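Local coordinates for protein phosphoribosyl-aminoimidazole carboxylase (Aspergillus clavatus, PDB 3K5I) that probably makes N5-carboxyaminoimidazole ribonucleotide from 5-aminoimidazole ribonucleotide, ATP and bicarbonate in purine biosynthesis, as an ATP-grasp enzyme, at residues V27-G32 / V50-A55; V40-R45 / Q307-L312; K75-V80 / H96-A101; K110-W115 / D266-F271. All blocks are in the same frame, centred on the assembly; numbering follows the deposited sequence.

In the fold
Interaction 1 is the buried centre of the N-terminal parallel sheet, and interactions 2 and 3 pack on its two faces: Val-27 and Val-50 touch the 40-45 / 307-312 helix pair, Leu-30 and Leu-53 the 75-80 / 96-101 contact. Strand pairing in interaction 1 is mostly backbone hydrogen bonding with aliphatic packing. Interaction 2, also buried, is joined by one serine-aspartate bond, a bridging water and a leucine packed on Ala-43; interaction 3, partly buried, carries an outer salt bridge over an apolar inside. Interaction 4, likewise partly buried, ties the sheet's edge strand to the ATP-grasp part through a carboxylate and a proline that follows a cis peptide bond. It meets interaction 2 where His-311 probably bonds Val-270.

Interaction 1: residues V27-G32 / V50-A55; sequences VGVLGG and VNVLDA
Val-27 to Leu-30 and Val-50 to Leu-53 pair as neighbouring parallel strands of a beta-alpha-beta unit whose connection is helix 34-46, in the preATP-grasp domain. Four backbone hydrogen bonds join them: Asn-51 N to Val-27 O, Val-29 N to Asn-51 O (3.0 Å), Leu-53 N to Val-29 O (2.9 Å, 171° at the hydrogen) and Gly-31 N to Leu-53 O.

Apolar packing lies on both faces. On one, Val-29 CG1 meets Val-50 CG1 and Val-52 CG1, both at 4.0 Å; a chi1 of 69° sets this methyl between the backbone N and carbonyl carbon, facing the neighbouring strand. On the other, Leu-30 and Leu-53 run side by side, CD1 to CD2 3.6 Å apart, beneath Leu-83 of helix 77-84.

Where strand 26-30 gives way to its turn, a side chain of the neighbouring strand takes over: Asp-54 OD2 accepts from Gly-32 N at 2.7 Å through its anti lone pair. Val-52 CG1 lies 3.7 Å from Gly-32 CA, against the bare glycine backbone. The carboxylate thus holds the start of the glycine-rich turn; Gly-33, next in the chain, and Gln-34 and Leu-35 at the start of helix 34-46 line the 5-aminoimidazole ribonucleotide pocket.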
loop_
_atom_site.group_PDB
_atom_site.type_symbol
_atom_site.label_atom_id
_atom_site.label_comp_id
_atom_site.label_asym_id
_atom_site.label_seq_id
_atom_site.Cartn_x
_atom_site.Cartn_y
_atom_site.Cartn_z
ATOM N N VAL A 27 -10.967 -7.010 -14.780
ATOM C CA VAL A 27 -11.389 -7.939 -13.740
ATOM C C VAL A 27 -12.702 -7.465 -13.116
ATOM O O VAL A 27 -12.761 -6.269 -12.746
ATOM C CB VAL A 27 -10.373 -8.000 -12.587
ATOM C CG1 VAL A 27 -10.919 -8.980 -11.579
ATOM C CG2 VAL A 27 -8.978 -8.484 -13.093
ATOM N N GLY A 28 -13.713 -8.339 -13.039
ATOM C CA GLY A 28 -15.038 -7.993 -12.482
ATOM C C GLY A 28 -14.977 -8.535 -11.083
ATOM O O GLY A 28 -14.669 -9.740 -10.912
ATOM N N VAL A 29 -15.237 -7.665 -10.113
ATOM C CA VAL A 29 -15.230 -8.169 -8.731
ATOM C C VAL A 29 -16.631 -8.066 -8.156
ATOM O O VAL A 29 -17.215 -6.983 -8.074
ATOM C CB VAL A 29 -14.185 -7.513 -7.743
ATOM C CG1 VAL A 29 -14.543 -6.077 -7.441
ATOM C CG2 VAL A 29 -14.222 -8.193 -6.322
ATOM N N LEU A 30 -17.185 -9.201 -7.752
ATOM C CA LEU A 30 -18.514 -9.164 -7.188
ATOM C C LEU A 30 -18.447 -8.756 -5.687
ATOM O O LEU A 30 -18.040 -9.559 -4.861
ATOM C CB LEU A 30 -18.984 -10.605 -7.194
ATOM C CG LEU A 30 -19.901 -11.096 -8.308
ATOM C CD1 LEU A 30 -20.448 -10.150 -9.472
ATOM C CD2 LEU A 30 -19.223 -12.425 -8.574
ATOM N N GLY A 31 -18.828 -7.560 -5.335
ATOM C CA GLY A 31 -18.769 -7.097 -3.945
ATOM C C GLY A 31 -17.741 -5.950 -3.920
ATOM O O GLY A 31 -16.758 -6.070 -4.649
ATOM N N GLY A 32 -17.912 -4.865 -3.155
ATOM C CA GLY A 32 -16.893 -3.788 -3.201
ATOM C C GLY A 32 -16.699 -3.105 -1.835
ATOM O O GLY A 32 -16.725 -1.874 -1.710
ATOM N N VAL A 50 -10.245 -2.746 -12.738
ATOM C CA VAL A 50 -11.161 -3.440 -11.890
ATOM C C VAL A 50 -12.594 -2.867 -11.942
ATOM O O VAL A 50 -12.828 -1.738 -11.443
ATOM C CB VAL A 50 -10.573 -3.795 -10.508
ATOM C CG1 VAL A 50 -11.641 -4.558 -9.667
ATOM C CG2 VAL A 50 -9.346 -4.726 -10.702
ATOM N N ASN A 51 -13.545 -3.598 -12.570
ATOM C CA ASN A 51 -14.937 -3.067 -12.545
ATOM C C ASN A 51 -15.625 -3.679 -11.339
ATOM O O ASN A 51 -15.659 -4.881 -11.182
ATOM C CB ASN A 51 -15.813 -3.460 -13.710
ATOM C CG ASN A 51 -15.165 -3.076 -14.986
ATOM O OD1 ASN A 51 -14.439 -2.098 -14.974
ATOM N ND2 ASN A 51 -15.281 -3.899 -16.005
ATOM N N VAL A 52 -16.196 -2.887 -10.456
ATOM C CA VAL A 52 -16.807 -3.455 -9.248
ATOM C C VAL A 52 -18.317 -3.555 -9.162
ATOM O O VAL A 52 -19.008 -2.658 -9.575
ATOM C CB VAL A 52 -16.453 -2.374 -8.139
ATOM C CG1 VAL A 52 -16.701 -2.798 -6.722
ATOM C CG2 VAL A 52 -15.015 -1.972 -8.270
ATOM N N LEU A 53 -18.833 -4.659 -8.643
ATOM C CA LEU A 53 -20.279 -4.717 -8.507
ATOM C C LEU A 53 -20.669 -4.500 -7.017
ATOM O O LEU A 53 -20.324 -5.291 -6.127
ATOM C CB LEU A 53 -20.843 -6.043 -9.047
ATOM C CG LEU A 53 -22.376 -6.211 -8.963
ATOM C CD1 LEU A 53 -23.242 -5.049 -9.454
ATOM C CD2 LEU A 53 -22.878 -7.552 -9.516
ATOM N N ASP A 54 -21.362 -3.412 -6.730
ATOM C CA ASP A 54 -21.809 -3.158 -5.363
ATOM C C ASP A 54 -22.518 -1.799 -5.295
ATOM O O ASP A 54 -22.769 -1.187 -6.329
ATOM C CB ASP A 54 -20.622 -3.230 -4.396
ATOM C CG ASP A 54 -21.074 -3.402 -2.942
ATOM O OD1 ASP A 54 -22.209 -2.994 -2.580
ATOM O OD2 ASP A 54 -20.257 -3.987 -2.221
ATOM N N ALA A 55 -22.861 -1.302 -4.119
ATOM C CA ALA A 55 -23.496 0.013 -4.103
ATOM C C ALA A 55 -22.560 1.104 -4.653
ATOM O O ALA A 55 -21.363 0.937 -4.754
ATOM C CB ALA A 55 -23.880 0.354 -2.717
#

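Interaction 2: residues V40-R45 / Q307-L312; sequences VESANR and QFDAHL
Helices 34-46 and 307-315 cross at -66° through their segments 40-45 and 307-312, with the short axes 8.6 Å apart and Ser-42 CA 5.3 Å from Asp-309 CA. The first is the connecting helix of the N-terminal beta-alpha-beta unit, and the second comes from much later in the chain, 262 residues beyond segment 40-45.

Small side chains, Ser-42 and Ala-43, face the partner helix. Ser-42 OG stands anti to the carbonyl carbon (chi1 -76°), which turns it to Asp-309, and it donates to Asp-309 OD1 at 2.8 Å. The hydroxyl comes from above the carboxylate plane, 54° out of it. The same OG lies against Phe-308 CB, 3.4 Å away. The Phe-308 ring turns away from this contact toward Met-38, and Gln-307 CG sits over the centre of one of its faces.

Beside the polar pair, Leu-312 reaches across with one branch: CD1 packs on the backbone and methyl of Ala-43, 3.7 Å from Ala-43 CA. The Asp-309 carboxylate is held from both ends, since OD2 accepts from Ser-306 N. Outside this contact, Arg-45 and Glu-41 form salt bridges with Glu-41 and Arg-45 of the second subunit. A water donates to Ser-42 O and to Asp-309 OD1, 2.6 Å from each, and bridges the two helices.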
loop_
_atom_site.group_PDB
_atom_site.type_symbol
_atom_site.label_atom_id
_atom_site.label_comp_id
_atom_site.label_asym_id
_atom_site.label_seq_id
_atom_site.Cartn_x
_atom_site.Cartn_y
_atom_site.Cartn_z
ATOM N N VAL A 40 -8.376 -3.803 -5.193
ATOM C CA VAL A 40 -8.166 -2.653 -6.090
ATOM C C VAL A 40 -6.852 -1.992 -5.730
ATOM O O VAL A 40 -6.061 -1.675 -6.612
ATOM C CB VAL A 40 -9.338 -1.620 -6.079
ATOM C CG1 VAL A 40 -9.278 -0.568 -7.271
ATOM C CG2 VAL A 40 -10.626 -2.394 -6.241
ATOM N N GLU A 41 -6.523 -1.804 -4.466
ATOM C CA GLU A 41 -5.191 -1.238 -4.372
ATOM C C GLU A 41 -4.215 -2.087 -5.179
ATOM O O GLU A 41 -3.366 -1.594 -5.954
ATOM C CB GLU A 41 -4.729 -1.283 -2.944
ATOM C CG GLU A 41 -5.900 -0.871 -2.068
ATOM C CD GLU A 41 -5.475 -0.861 -0.611
ATOM O OE1 GLU A 41 -4.686 -1.740 -0.236
ATOM O OE2 GLU A 41 -5.799 0.024 0.199
ATOM N N SER A 42 -4.300 -3.395 -5.003
ATOM C CA SER A 42 -3.333 -4.244 -5.737
ATOM C C SER A 42 -3.517 -4.111 -7.235
ATOM O O SER A 42 -2.547 -4.214 -7.952
ATOM C CB SER A 42 -3.574 -5.715 -5.384
ATOM O OG SER A 42 -3.048 -5.976 -4.097
ATOM N N ALA A 43 -4.742 -3.893 -7.711
ATOM C CA ALA A 43 -4.989 -3.814 -9.142
ATOM C C ALA A 43 -4.355 -2.596 -9.787
ATOM O O ALA A 43 -3.756 -2.627 -10.892
ATOM C CB ALA A 43 -6.600 -4.038 -9.459
ATOM N N ASN A 44 -4.436 -1.545 -9.000
ATOM C CA ASN A 44 -3.996 -0.187 -9.310
ATOM C C ASN A 44 -2.495 -0.117 -9.464
ATOM O O ASN A 44 -1.961 0.643 -10.306
ATOM C CB ASN A 44 -4.417 0.742 -8.159
ATOM C CG ASN A 44 -5.908 1.096 -8.185
ATOM O OD1 ASN A 44 -6.630 0.824 -9.165
ATOM N ND2 ASN A 44 -6.357 1.797 -7.127
ATOM N N ARG A 45 -1.830 -0.904 -8.619
ATOM C CA ARG A 45 -0.367 -0.906 -8.722
ATOM C C ARG A 45 0.076 -1.569 -10.044
ATOM O O ARG A 45 1.137 -1.318 -10.588
ATOM C CB ARG A 45 0.181 -1.670 -7.538
ATOM C CG ARG A 45 -0.097 -0.972 -6.189
ATOM C CD ARG A 45 1.268 -0.463 -5.833
ATOM N NE ARG A 45 1.233 0.544 -4.779
ATOM C CZ ARG A 45 1.720 0.260 -3.573
ATOM N NH1 ARG A 45 2.232 -0.931 -3.305
ATOM N NH2 ARG A 45 1.699 1.157 -2.616
ATOM N N GLN A 307 -1.845 -11.122 -0.188
ATOM C CA GLN A 307 -2.880 -12.039 -0.644
ATOM C C GLN A 307 -3.657 -11.487 -1.821
ATOM O O GLN A 307 -4.271 -12.209 -2.629
ATOM C CB GLN A 307 -3.878 -12.333 0.507
ATOM C CG GLN A 307 -4.923 -11.254 0.946
ATOM C CD GLN A 307 -5.837 -11.836 2.021
ATOM O OE1 GLN A 307 -6.280 -12.982 1.880
ATOM N NE2 GLN A 307 -6.097 -11.088 3.113
ATOM N N PHE A 308 -3.720 -10.164 -1.769
ATOM C CA PHE A 308 -4.482 -9.378 -2.730
ATOM C C PHE A 308 -3.712 -9.431 -3.996
ATOM O O PHE A 308 -4.391 -9.780 -4.933
ATOM C CB PHE A 308 -4.985 -7.996 -2.232
ATOM C CG PHE A 308 -5.590 -8.077 -0.835
ATOM C CD1 PHE A 308 -4.789 -7.929 0.283
ATOM C CD2 PHE A 308 -6.953 -8.290 -0.632
ATOM C CE1 PHE A 308 -5.305 -8.035 1.583
ATOM C CE2 PHE A 308 -7.477 -8.404 0.638
ATOM C CZ PHE A 308 -6.648 -8.311 1.747
ATOM N N ASP A 309 -2.390 -9.174 -4.003
ATOM C CA ASP A 309 -1.595 -9.266 -5.225
ATOM C C ASP A 309 -1.706 -10.724 -5.689
ATOM O O ASP A 309 -1.898 -11.049 -6.858
ATOM C CB ASP A 309 -0.147 -9.106 -4.756
ATOM C CG ASP A 309 0.176 -7.687 -4.258
ATOM O OD1 ASP A 309 -0.435 -6.739 -4.841
ATOM O OD2 ASP A 309 1.143 -7.574 -3.451
ATOM N N ALA A 310 -1.542 -11.634 -4.742
ATOM C CA ALA A 310 -1.581 -13.035 -5.109
ATOM C C ALA A 310 -2.840 -13.469 -5.856
ATOM O O ALA A 310 -2.784 -14.115 -6.925
ATOM C CB ALA A 310 -1.291 -13.882 -3.888
ATOM N N HIS A 311 -3.976 -13.085 -5.288
ATOM C CA HIS A 311 -5.257 -13.437 -5.898
ATOM C C HIS A 311 -5.418 -12.932 -7.342
ATOM O O HIS A 311 -5.872 -13.650 -8.211
ATOM C CB HIS A 311 -6.378 -12.893 -5.074
ATOM C CG HIS A 311 -7.696 -13.358 -5.567
ATOM N ND1 HIS A 311 -8.201 -14.596 -5.224
ATOM C CD2 HIS A 311 -8.582 -12.800 -6.432
ATOM C CE1 HIS A 311 -9.352 -14.777 -5.854
ATOM N NE2 HIS A 311 -9.619 -13.697 -6.575
ATOM N N LEU A 312 -5.011 -11.707 -7.631
ATOM C CA LEU A 312 -5.137 -11.214 -8.992
ATOM C C LEU A 312 -4.285 -12.047 -9.899
ATOM O O LEU A 312 -4.723 -12.466 -10.947
ATOM C CB LEU A 312 -4.538 -9.817 -9.039
ATOM C CG LEU A 312 -5.463 -8.640 -8.795
ATOM C CD1 LEU A 312 -4.528 -7.454 -8.950
ATOM C CD2 LEU A 312 -6.641 -8.653 -9.845
HETATM O O HOH W 1 -0.606 -5.779 -7.299
#

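Interaction 3: residues K75-V80 / H96-A101; sequences KEREAV and HVDTYA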
loop_
_atom_site.group_PDB
_atom_site.type_symbol
_atom_site.label_atom_id
_atom_site.label_comp_id
_atom_site.label_asym_id
_atom_site.label_seq_id
_atom_site.Cartn_x
_atom_site.Cartn_y
_atom_site.Cartn_z
ATOM N N LYS A 75 -25.905 -10.013 -5.202
ATOM C CA LYS A 75 -26.855 -11.146 -5.085
ATOM C C LYS A 75 -27.966 -10.830 -6.108
ATOM O O LYS A 75 -29.092 -11.358 -6.047
ATOM C CB LYS A 75 -27.585 -11.046 -3.736
ATOM C CG LYS A 75 -26.745 -11.096 -2.513
ATOM C CD LYS A 75 -27.611 -10.817 -1.291
ATOM C CE LYS A 75 -26.752 -10.475 -0.044
ATOM N NZ LYS A 75 -26.932 -9.194 0.744
ATOM N N GLU A 76 -27.655 -9.923 -7.028
ATOM C CA GLU A 76 -28.628 -9.456 -8.016
ATOM C C GLU A 76 -28.410 -9.958 -9.429
ATOM O O GLU A 76 -27.562 -9.373 -10.060
ATOM C CB GLU A 76 -28.485 -7.941 -8.018
ATOM C CG GLU A 76 -29.704 -7.178 -8.513
ATOM C CD GLU A 76 -29.599 -5.659 -8.627
ATOM O OE1 GLU A 76 -28.887 -4.948 -7.868
ATOM O OE2 GLU A 76 -30.316 -5.190 -9.533
ATOM N N ARG A 77 -29.158 -10.980 -9.866
ATOM C CA ARG A 77 -29.181 -11.630 -11.197
ATOM C C ARG A 77 -28.701 -10.888 -12.444
ATOM O O ARG A 77 -27.778 -11.350 -13.109
ATOM C CB ARG A 77 -30.617 -12.073 -11.507
ATOM C CG ARG A 77 -30.802 -13.204 -12.499
ATOM C CD ARG A 77 -29.841 -14.360 -12.238
ATOM N NE ARG A 77 -30.581 -15.590 -12.468
ATOM C CZ ARG A 77 -31.069 -16.374 -11.508
ATOM N NH1 ARG A 77 -30.926 -16.208 -10.164
ATOM N NH2 ARG A 77 -31.747 -17.376 -12.017
ATOM N N GLU A 78 -29.356 -9.762 -12.740
ATOM C CA GLU A 78 -29.076 -8.866 -13.866
ATOM C C GLU A 78 -27.891 -7.902 -13.695
ATOM O O GLU A 78 -27.339 -7.407 -14.679
ATOM C CB GLU A 78 -30.342 -8.062 -14.237
ATOM C CG GLU A 78 -31.446 -8.841 -15.007
ATOM C CD GLU A 78 -30.978 -9.956 -15.969
ATOM O OE1 GLU A 78 -30.172 -9.685 -16.894
ATOM O OE2 GLU A 78 -31.418 -11.138 -15.803
ATOM N N ALA A 79 -27.518 -7.619 -12.445
ATOM C CA ALA A 79 -26.409 -6.748 -12.088
ATOM C C ALA A 79 -25.186 -7.652 -12.249
ATOM O O ALA A 79 -24.207 -7.256 -12.917
ATOM C CB ALA A 79 -26.604 -6.328 -10.625
ATOM N N VAL A 80 -25.303 -8.876 -11.699
ATOM C CA VAL A 80 -24.264 -9.940 -11.762
ATOM C C VAL A 80 -23.884 -10.160 -13.265
ATOM O O VAL A 80 -22.697 -10.181 -13.633
ATOM C CB VAL A 80 -24.570 -11.274 -10.890
ATOM C CG1 VAL A 80 -23.579 -12.414 -11.147
ATOM C CG2 VAL A 80 -24.765 -11.183 -9.308
ATOM N N HIS A 96 -21.654 -14.431 -0.605
ATOM C CA HIS A 96 -23.104 -14.464 -0.739
ATOM C C HIS A 96 -23.597 -13.766 -1.990
ATOM O O HIS A 96 -24.250 -12.721 -1.872
ATOM C CB HIS A 96 -23.516 -13.802 0.558
ATOM C CG HIS A 96 -22.881 -14.490 1.714
ATOM N ND1 HIS A 96 -23.069 -15.839 1.938
ATOM C CD2 HIS A 96 -22.026 -14.049 2.667
ATOM C CE1 HIS A 96 -22.374 -16.190 3.004
ATOM N NE2 HIS A 96 -21.743 -15.124 3.473
ATOM N N VAL A 97 -23.176 -14.342 -3.128
ATOM C CA VAL A 97 -23.430 -13.848 -4.469
ATOM C C VAL A 97 -24.370 -14.743 -5.248
ATOM O O VAL A 97 -24.621 -15.875 -4.901
ATOM C CB VAL A 97 -22.148 -13.572 -5.299
ATOM C CG1 VAL A 97 -21.065 -12.908 -4.511
ATOM C CG2 VAL A 97 -21.529 -14.837 -5.904
ATOM N N ASP A 98 -24.900 -14.237 -6.344
ATOM C CA ASP A 98 -25.860 -15.050 -7.056
ATOM C C ASP A 98 -25.095 -15.973 -7.968
ATOM O O ASP A 98 -24.749 -15.612 -9.075
ATOM C CB ASP A 98 -26.897 -14.126 -7.724
ATOM C CG ASP A 98 -27.891 -14.858 -8.559
ATOM O OD1 ASP A 98 -27.678 -16.071 -8.594
ATOM O OD2 ASP A 98 -28.838 -14.274 -9.138
ATOM N N THR A 99 -24.854 -17.195 -7.514
ATOM C CA THR A 99 -24.139 -18.148 -8.348
ATOM C C THR A 99 -24.943 -18.704 -9.519
ATOM O O THR A 99 -24.379 -19.416 -10.345
ATOM C CB THR A 99 -23.569 -19.269 -7.467
ATOM O OG1 THR A 99 -24.620 -20.142 -7.004
ATOM C CG2 THR A 99 -23.000 -18.503 -6.267
ATOM N N TYR A 100 -26.237 -18.383 -9.568
ATOM C CA TYR A 100 -27.099 -18.856 -10.664
ATOM C C TYR A 100 -26.906 -17.954 -11.869
ATOM O O TYR A 100 -26.704 -18.432 -12.988
ATOM C CB TYR A 100 -28.546 -18.947 -10.206
ATOM C CG TYR A 100 -28.667 -20.052 -9.183
ATOM C CD1 TYR A 100 -28.918 -21.370 -9.571
ATOM C CD2 TYR A 100 -28.514 -19.779 -7.842
ATOM C CE1 TYR A 100 -29.007 -22.374 -8.635
ATOM C CE2 TYR A 100 -28.642 -20.757 -6.893
ATOM C CZ TYR A 100 -28.844 -22.074 -7.286
ATOM O OH TYR A 100 -29.078 -23.033 -6.334
ATOM N N ALA A 101 -26.863 -16.654 -11.610
ATOM C CA ALA A 101 -26.589 -15.702 -12.674
ATOM C C ALA A 101 -25.209 -16.112 -13.178
ATOM O O ALA A 101 -24.974 -16.060 -14.373
ATOM C CB ALA A 101 -26.417 -14.274 -12.128
#
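Asp-98 OD1 is gripped by two backbone amides, Tyr-100 N at 2.9 Å and Ala-101 N at 3.2 Å, while OD2 of the same carboxylate takes Arg-77 NH1 of the facing segment at 3.0 Å. With CG anti to its own N (chi1 176°), Asp-98 lies over the first turn of helix 99-105 as its N-cap. The salt bridge is fairly straight, 161° at the hydrogen, and uses the syn lone pair of OD2. The oxygen lies in the guanidinium plane, yet the two flat groups are turned 65° from each other.

Tyr-100 CB rests on one guanidinium face, offset toward the rim, 3.6 Å from Arg-77 NH1. These contacts join the starts of helices 77-84 and 99-105 beside the parallel sheet of the preATP-grasp domain, where Val-80 packs on Leu-53 and Leu-30 and Val-97 on Leu-30.

Behind the salt bridge the packing is largely apolar. Ala-101 CB sits between Val-80 CG1, 3.5 Å away, and Arg-77 CD, and Val-80 CG2 packs on Asp-98 CB. Lys-75 lays its aliphatic chain, CG at 3.0 Å, over His-96 O, a buried oxygen that has no hydrogen-bonding partner in the model.

Interaction 4: residues K110-W115 / D266-F271; sequences KIEPSW and DGKGVF
The loop that leaves strand 110-111, an edge strand of the preATP-grasp sheet, through a cis peptide bond before Pro-113 meets the loop entering strand 269-278 of the ATP-grasp domain. The contact therefore joins the two domains, with Glu-112 and Lys-268 as its main pair. Lys-268 N donates to Glu-112 OE1 at 3.2 Å, reaching the oxygen from above the carboxylate plane, 51° out of it. A bend at chi2 of -63° folds the glutamate back against the loop, so that OE1 also lies 3.5 Å from Gly-267 CA.

Next to it Pro-113 packs CA and CB on Gly-267, whose backbone lies against the proline with 3.9 Å between Pro-113 CA and Gly-267 CA. Pro-113 CB also approaches the Phe-271 ring obliquely, 4.5 Å from Phe-271 CZ.

Ser-114 is the N-cap of helix 115-121, its OG bonded to Ala-117 N; toward the loop the same OG makes a weak, long bond to Asp-266 O (3.4 Å), on a poorly ordered residue. Lys-268 NZ pairs with Asp-317, and it stays 4.3 Å from Glu-112 OE2, a gap bridged by a water that accepts from NZ at 3.0 Å and donates to OE2.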
loop_
_atom_site.group_PDB
_atom_site.type_symbol
_atom_site.label_atom_id
_atom_site.label_comp_id
_atom_site.label_asym_id
_atom_site.label_seq_id
_atom_site.Cartn_x
_atom_site.Cartn_y
_atom_site.Cartn_z
ATOM N N LYS A 110 -14.765 -15.889 -18.055
ATOM C CA LYS A 110 -14.182 -16.913 -17.162
ATOM C C LYS A 110 -14.611 -16.547 -15.753
ATOM O O LYS A 110 -14.830 -15.356 -15.445
ATOM C CB LYS A 110 -12.643 -16.896 -17.130
ATOM C CG LYS A 110 -11.910 -17.470 -18.338
ATOM C CD LYS A 110 -10.874 -16.418 -18.767
ATOM C CE LYS A 110 -9.627 -16.951 -19.508
ATOM N NZ LYS A 110 -8.677 -15.870 -19.995
ATOM N N ILE A 111 -14.712 -17.572 -14.911
ATOM C CA ILE A 111 -15.113 -17.274 -13.527
ATOM C C ILE A 111 -14.109 -17.865 -12.576
ATOM O O ILE A 111 -13.915 -19.057 -12.577
ATOM C CB ILE A 111 -16.551 -17.715 -13.127
ATOM C CG1 ILE A 111 -17.584 -17.161 -14.156
ATOM C CG2 ILE A 111 -16.797 -17.378 -11.589
ATOM C CD1 ILE A 111 -18.974 -17.947 -14.381
ATOM N N GLU A 112 -13.500 -17.064 -11.716
ATOM C CA GLU A 112 -12.537 -17.679 -10.812
ATOM C C GLU A 112 -12.590 -16.990 -9.441
ATOM O O GLU A 112 -12.477 -15.765 -9.325
ATOM C CB GLU A 112 -11.134 -17.542 -11.439
ATOM C CG GLU A 112 -10.858 -18.218 -12.815
ATOM C CD GLU A 112 -10.975 -19.746 -12.812
ATOM O OE1 GLU A 112 -11.263 -20.349 -11.771
ATOM O OE2 GLU A 112 -10.822 -20.387 -13.865
ATOM N N PRO A 113 -12.735 -17.772 -8.384
ATOM C CA PRO A 113 -12.902 -19.228 -8.480
ATOM C C PRO A 113 -14.268 -19.690 -9.086
ATOM O O PRO A 113 -15.213 -18.928 -9.365
ATOM C CB PRO A 113 -12.714 -19.669 -7.011
ATOM C CG PRO A 113 -13.335 -18.521 -6.215
ATOM C CD PRO A 113 -12.985 -17.261 -7.013
ATOM N N SER A 114 -14.456 -20.974 -9.315
ATOM C CA SER A 114 -15.722 -21.447 -9.912
ATOM C C SER A 114 -17.083 -21.163 -9.282
ATOM O O SER A 114 -17.206 -21.240 -8.061
ATOM C CB SER A 114 -15.672 -22.970 -10.037
ATOM O OG SER A 114 -16.146 -23.527 -8.840
ATOM N N TRP A 115 -18.119 -20.908 -10.088
ATOM C CA TRP A 115 -19.413 -20.699 -9.474
ATOM C C TRP A 115 -19.901 -21.878 -8.627
ATOM O O TRP A 115 -20.634 -21.725 -7.642
ATOM C CB TRP A 115 -20.476 -20.174 -10.430
ATOM C CG TRP A 115 -20.723 -21.234 -11.439
ATOM C CD1 TRP A 115 -20.211 -21.312 -12.699
ATOM C CD2 TRP A 115 -21.582 -22.366 -11.267
ATOM N NE1 TRP A 115 -20.690 -22.443 -13.325
ATOM C CE2 TRP A 115 -21.547 -23.099 -12.474
ATOM C CE3 TRP A 115 -22.326 -22.860 -10.186
ATOM C CZ2 TRP A 115 -22.275 -24.285 -12.655
ATOM C CZ3 TRP A 115 -23.103 -23.997 -10.371
ATOM C CH2 TRP A 115 -23.055 -24.712 -11.590
ATOM N N ASP A 266 -12.974 -26.418 -6.951
ATOM C CA ASP A 266 -12.515 -26.046 -8.290
ATOM C C ASP A 266 -12.351 -24.533 -8.193
ATOM O O ASP A 266 -13.084 -23.857 -7.423
ATOM C CB ASP A 266 -13.564 -26.313 -9.381
ATOM C CG ASP A 266 -14.340 -27.616 -9.235
ATOM O OD1 ASP A 266 -14.360 -28.274 -8.164
ATOM O OD2 ASP A 266 -14.952 -28.004 -10.253
ATOM N N GLY A 267 -11.424 -24.011 -9.004
ATOM C CA GLY A 267 -11.083 -22.610 -9.116
ATOM C C GLY A 267 -9.630 -22.164 -8.828
ATOM O O GLY A 267 -8.834 -22.811 -8.145
ATOM N N LYS A 268 -9.311 -20.995 -9.360
ATOM C CA LYS A 268 -8.006 -20.407 -9.175
ATOM C C LYS A 268 -8.371 -19.297 -8.218
ATOM O O LYS A 268 -9.495 -18.811 -8.240
ATOM C CB LYS A 268 -7.536 -19.826 -10.511
ATOM C CG LYS A 268 -6.815 -20.946 -11.277
ATOM C CD LYS A 268 -5.898 -20.402 -12.413
ATOM C CE LYS A 268 -6.734 -19.657 -13.472
ATOM N NZ LYS A 268 -6.670 -20.227 -14.868
ATOM N N GLY A 269 -7.446 -18.912 -7.354
ATOM C CA GLY A 269 -7.800 -17.842 -6.439
ATOM C C GLY A 269 -7.305 -18.139 -5.032
ATOM O O GLY A 269 -6.830 -19.235 -4.692
ATOM N N VAL A 270 -7.384 -17.089 -4.235
ATOM C CA VAL A 270 -7.003 -17.246 -2.865
ATOM C C VAL A 270 -8.219 -17.794 -2.112
ATOM O O VAL A 270 -9.382 -17.413 -2.332
ATOM C CB VAL A 270 -6.640 -15.917 -2.249
ATOM C CG1 VAL A 270 -7.031 -15.887 -0.720
ATOM C CG2 VAL A 270 -5.171 -15.655 -2.551
ATOM N N PHE A 271 -7.876 -18.706 -1.213
ATOM C CA PHE A 271 -8.729 -19.416 -0.280
ATOM C C PHE A 271 -8.222 -19.223 1.145
ATOM O O PHE A 271 -7.020 -19.289 1.471
ATOM C CB PHE A 271 -8.620 -20.911 -0.517
ATOM C CG PHE A 271 -9.407 -21.378 -1.682
ATOM C CD1 PHE A 271 -8.942 -21.157 -2.966
ATOM C CD2 PHE A 271 -10.607 -22.025 -1.487
ATOM C CE1 PHE A 271 -9.662 -21.585 -4.046
ATOM C CE2 PHE A 271 -11.332 -22.440 -2.573
ATOM C CZ PHE A 271 -10.860 -22.218 -3.851
HETATM O O HOH W 2 -8.979 -18.488 -15.796
#